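Local coordinates for protein nucleoporin NUP82 (Saccharomyces cerevisiae, PDB 3PBP) that serves as a structural component of the nuclear pore complex in yeast, represented here by its N-terminal beta-propeller domain, which lies largely within the region that interacts with NUP116, at residues V245-N248 with V249-L253; N385-S388 with W389-T392. The protein carries 1 engineered substitution. All coordinates share one frame; numbering follows the deposited sequence.

Contact 1 of 2, residues V245-N248 with V249-L253; sequences VKRN and VIKQL
V249 N donates to V245 O over 2.9 Å, and the bond is nearly straight, with an N-H...O angle of 174°. I250 N bonds to K246 O at 3.1 Å and K251 N to R247 O at 2.8 Å. Q252 N bonds to N248 O in the same way. These i to i+4 bonds are the pattern of an alpha helix, here the first half of helix 243-262.

On the side of the helix facing D338, the side chains of R247 and K251 run side by side in the same direction. R247 sends CG anti to its N (chi1 -175°) and stays extended as far as NE. K251 bends at chi3 (141°), which takes its end along the guanidinium. K251 CD lies over one face, 4.2 Å above the plane and near the rim. K251 CE comes within 3.6 Å of R247 NH2, and K251 NZ is 3.7 Å from the same NH2. The two cations share one carboxylate. R247 NH1 forms a salt bridge with D338, and K251 NZ adds a long, weak ion pair to it.

The apolar packing between the segments is slight. V245 CG1 meets V249 CG2 at 4.0 Å, the two side chains crossing at a slant. V245 and N248 also touch Y342. Q252 is held at both ends of its amide, by M335 N and S230 OG. I250 rests on Y234 of helix 220-235.

With an alanine in place of K251, the guanidinium would probably lose the methylene cover on that face, and D338 its weaker cationic partner.

The two cations beside it would probably favour a charged D338. The R247 bridge is the firmer link from this helix to the loop between strands 323-329 and 347-355, with K251 adding weakly.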
loop_
_atom_site.group_PDB
_atom_site.type_symbol
_atom_site.label_atom_id
_atom_site.label_comp_id
_atom_site.label_asym_id
_atom_site.label_seq_id
_atom_site.Cartn_x
_atom_site.Cartn_y
_atom_site.Cartn_z
ATOM N N VAL A 245 -15.888 0.243 -15.610
ATOM C CA VAL A 245 -14.570 -0.093 -16.139
ATOM C C VAL A 245 -14.276 0.743 -17.385
ATOM O O VAL A 245 -13.208 1.353 -17.504
ATOM C CB VAL A 245 -14.481 -1.584 -16.533
ATOM C CG1 VAL A 245 -13.169 -1.860 -17.266
ATOM C CG2 VAL A 245 -14.568 -2.439 -15.308
ATOM N N LYS A 246 -15.233 0.755 -18.309
ATOM C CA LYS A 246 -15.118 1.499 -19.554
ATOM C C LYS A 246 -14.764 2.958 -19.269
ATOM O O LYS A 246 -13.941 3.574 -19.966
ATOM C CB LYS A 246 -16.444 1.426 -20.308
ATOM C CG LYS A 246 -16.315 1.234 -21.814
ATOM C CD LYS A 246 -17.677 0.957 -22.427
ATOM C CE LYS A 246 -17.586 -0.074 -23.526
ATOM N NZ LYS A 246 -18.873 -0.826 -23.614
ATOM N N ARG A 247 -15.390 3.509 -18.238
ATOM C CA ARG A 247 -15.134 4.887 -17.866
ATOM C C ARG A 247 -13.667 5.083 -17.451
ATOM O O ARG A 247 -12.980 5.997 -17.939
ATOM C CB ARG A 247 -16.061 5.292 -16.725
ATOM C CG ARG A 247 -15.930 6.740 -16.359
ATOM C CD ARG A 247 -16.800 7.099 -15.195
ATOM N NE ARG A 247 -16.424 8.414 -14.700
ATOM C CZ ARG A 247 -16.037 8.654 -13.456
ATOM N NH1 ARG A 247 -15.984 7.654 -12.581
ATOM N NH2 ARG A 247 -15.691 9.886 -13.098
ATOM N N ASN A 248 -13.195 4.212 -16.558
ATOM C CA ASN A 248 -11.813 4.269 -16.078
ATOM C C ASN A 248 -10.793 4.135 -17.211
ATOM O O ASN A 248 -9.847 4.915 -17.286
ATOM C CB ASN A 248 -11.540 3.166 -15.040
ATOM C CG ASN A 248 -12.069 3.502 -13.652
ATOM O OD1 ASN A 248 -12.278 4.663 -13.306
ATOM N ND2 ASN A 248 -12.260 2.474 -12.841
ATOM N N VAL A 249 -10.980 3.132 -18.071
ATOM C CA VAL A 249 -10.078 2.894 -19.188
ATOM C C VAL A 249 -9.993 4.130 -20.070
ATOM O O VAL A 249 -8.908 4.506 -20.521
ATOM C CB VAL A 249 -10.546 1.689 -20.031
ATOM C CG1 VAL A 249 -9.674 1.529 -21.251
ATOM C CG2 VAL A 249 -10.508 0.444 -19.194
ATOM N N ILE A 250 -11.137 4.763 -20.319
ATOM C CA ILE A 250 -11.144 5.962 -21.145
ATOM C C ILE A 250 -10.461 7.091 -20.395
ATOM O O ILE A 250 -9.729 7.884 -20.985
ATOM C CB ILE A 250 -12.571 6.370 -21.531
ATOM C CG1 ILE A 250 -13.097 5.388 -22.586
ATOM C CG2 ILE A 250 -12.589 7.810 -22.048
ATOM C CD1 ILE A 250 -14.553 5.573 -22.913
ATOM N N LYS A 251 -10.690 7.156 -19.089
ATOM C CA LYS A 251 -10.051 8.181 -18.281
ATOM C C LYS A 251 -8.548 7.974 -18.287
ATOM O O LYS A 251 -7.775 8.929 -18.381
ATOM C CB LYS A 251 -10.537 8.115 -16.846
ATOM C CG LYS A 251 -11.800 8.859 -16.586
ATOM C CD LYS A 251 -11.991 8.985 -15.108
ATOM C CE LYS A 251 -12.548 10.337 -14.780
ATOM N NZ LYS A 251 -12.144 10.754 -13.411
ATOM N N GLN A 252 -8.136 6.715 -18.169
ATOM C CA GLN A 252 -6.721 6.391 -18.153
ATOM C C GLN A 252 -6.070 6.875 -19.437
ATOM O O GLN A 252 -5.041 7.542 -19.414
ATOM C CB GLN A 252 -6.496 4.882 -18.005
ATOM C CG GLN A 252 -5.015 4.534 -17.901
ATOM C CD GLN A 252 -4.753 3.079 -17.598
ATOM O OE1 GLN A 252 -5.476 2.444 -16.825
ATOM N NE2 GLN A 252 -3.697 2.545 -18.184
ATOM N N LEU A 253 -6.679 6.547 -20.565
ATOM C CA LEU A 253 -6.122 6.963 -21.834
ATOM C C LEU A 253 -6.078 8.476 -21.983
ATOM O O LEU A 253 -5.149 9.009 -22.576
ATOM C CB LEU A 253 -6.912 6.356 -22.987
ATOM C CG LEU A 253 -6.343 6.680 -24.369
ATOM C CD1 LEU A 253 -4.891 6.203 -24.494
ATOM C CD2 LEU A 253 -7.223 6.006 -25.407
#

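Contact 2 of 2, residues N385-S388 with W389-T392; sequences NFMS and WAST
A390 N bonds to F386 O and S391 N weakly to M387 O (3.4 Å), as the chain leaves strand 380-385 and starts helix 387-399; the first of these bonds is doubtful in its details, because F386 O is crowded in the model. F386 is the N-cap residue. Just before it, N385 OD1 accepts from M387 N at 3.2 Å, which makes an Asx turn.

W389 turns its indole back toward F386, the two side chains crossing at an angle. Its CG sits between the backbone N and the carbonyl carbon (chi1 49°), and this brings the CZ2-CE2-NE1 part of the indole to F386 CB. The two six-membered rings lie near parallel, 25° apart, but slid so far that they barely overlap, with centroids 5.5 Å apart.

The helix interrupts a propeller blade between its third and fourth strands, 380-385 and 413-419. F386 and W389 both reach I314 and L326 on the neighbouring sheet. The indole also meets F410 at a steep angle.

On another side of the turn, S391 OG donates to M387 O at 2.7 Å, nearly along the C=O axis. That carbonyl therefore takes a side-chain bond as well as the weak backbone one. M387, a selenomethionine, bends so that SE touches A390 CB at 4.1 Å and CE touches S391 CB.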
loop_
_atom_site.group_PDB
_atom_site.type_symbol
_atom_site.label_atom_id
_atom_site.label_comp_id
_atom_site.label_asym_id
_atom_site.label_seq_id
_atom_site.Cartn_x
_atom_site.Cartn_y
_atom_site.Cartn_z
ATOM N N ASN A 385 16.758 -16.792 -3.832
ATOM C CA ASN A 385 17.154 -16.461 -5.190
ATOM C C ASN A 385 16.266 -17.185 -6.182
ATOM O O ASN A 385 16.410 -18.388 -6.375
ATOM C CB ASN A 385 18.610 -16.861 -5.417
ATOM C CG ASN A 385 19.109 -16.488 -6.798
ATOM O OD1 ASN A 385 18.565 -16.929 -7.814
ATOM N ND2 ASN A 385 20.155 -15.669 -6.843
ATOM N N PHE A 386 15.351 -16.464 -6.822
ATOM C CA PHE A 386 14.473 -17.113 -7.777
ATOM C C PHE A 386 14.717 -16.803 -9.243
ATOM O O PHE A 386 13.791 -16.833 -10.055
ATOM C CB PHE A 386 13.006 -16.872 -7.421
ATOM C CG PHE A 386 12.731 -15.554 -6.763
ATOM C CD1 PHE A 386 12.483 -14.424 -7.515
ATOM C CD2 PHE A 386 12.667 -15.460 -5.380
ATOM C CE1 PHE A 386 12.169 -13.218 -6.903
ATOM C CE2 PHE A 386 12.357 -14.259 -4.761
ATOM C CZ PHE A 386 12.105 -13.136 -5.528
HETATM N N MSE A 387 15.972 -16.531 -9.585
HETATM C CA MSE A 387 16.336 -16.248 -10.969
HETATM C C MSE A 387 16.431 -17.543 -11.771
HETATM O O MSE A 387 16.591 -17.518 -12.993
HETATM C CB MSE A 387 17.667 -15.494 -11.037
HETATM C CG MSE A 387 17.530 -14.000 -10.801
HETATM SE SE MSE A 387 16.305 -13.141 -12.076
HETATM C CE MSE A 387 17.554 -12.765 -13.518
ATOM N N SER A 388 16.338 -18.670 -11.064
ATOM C CA SER A 388 16.391 -19.999 -11.669
ATOM C C SER A 388 15.243 -20.062 -12.656
ATOM O O SER A 388 15.421 -20.434 -13.816
ATOM C CB SER A 388 16.194 -21.084 -10.602
ATOM O OG SER A 388 16.833 -20.733 -9.379
ATOM N N TRP A 389 14.060 -19.677 -12.182
ATOM C CA TRP A 389 12.859 -19.684 -13.005
ATOM C C TRP A 389 12.442 -18.312 -13.509
ATOM O O TRP A 389 11.915 -18.188 -14.613
ATOM C CB TRP A 389 11.691 -20.310 -12.238
ATOM C CG TRP A 389 11.485 -19.780 -10.851
ATOM C CD1 TRP A 389 11.994 -20.294 -9.697
ATOM C CD2 TRP A 389 10.649 -18.677 -10.464
ATOM N NE1 TRP A 389 11.523 -19.590 -8.612
ATOM C CE2 TRP A 389 10.696 -18.591 -9.055
ATOM C CE3 TRP A 389 9.863 -17.752 -11.172
ATOM C CZ2 TRP A 389 9.984 -17.619 -8.339
ATOM C CZ3 TRP A 389 9.157 -16.789 -10.457
ATOM C CH2 TRP A 389 9.225 -16.731 -9.058
ATOM N N ALA A 390 12.682 -17.286 -12.703
ATOM C CA ALA A 390 12.298 -15.925 -13.070
ATOM C C ALA A 390 12.878 -15.456 -14.394
ATOM O O ALA A 390 12.206 -14.768 -15.155
ATOM C CB ALA A 390 12.689 -14.964 -11.973
ATOM N N SER A 391 14.125 -15.828 -14.667
ATOM C CA SER A 391 14.787 -15.427 -15.901
ATOM C C SER A 391 14.078 -15.996 -17.122
ATOM O O SER A 391 13.990 -15.347 -18.160
ATOM C CB SER A 391 16.248 -15.874 -15.884
ATOM O OG SER A 391 16.348 -17.264 -15.648
ATOM N N THR A 392 13.567 -17.213 -16.991
ATOM C CA THR A 392 12.852 -17.863 -18.081
ATOM C C THR A 392 11.465 -17.252 -18.211
ATOM O O THR A 392 10.949 -17.070 -19.321
ATOM C CB THR A 392 12.681 -19.354 -17.810
ATOM O OG1 THR A 392 13.963 -19.940 -17.557
ATOM C CG2 THR A 392 12.028 -20.032 -18.995
#

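Overall arrangement
Contacts 1 and 2 are both helical turns in a domain built mainly of four- and five-stranded sheets. They follow one another along the chain and do not touch. Their centres are about 35 Å apart and their nearest atoms about 24 Å apart. Contact 1 lies in a helix that packs beside helix 220-235, with its centre about 27 Å from the centre of the chain. Contact 2 is at the start of a helix that leaves directly from a blade strand, about 21 Å from that centre. Both fall within the region that interacts with NUP116, and no other protein chain of the assembly touches either.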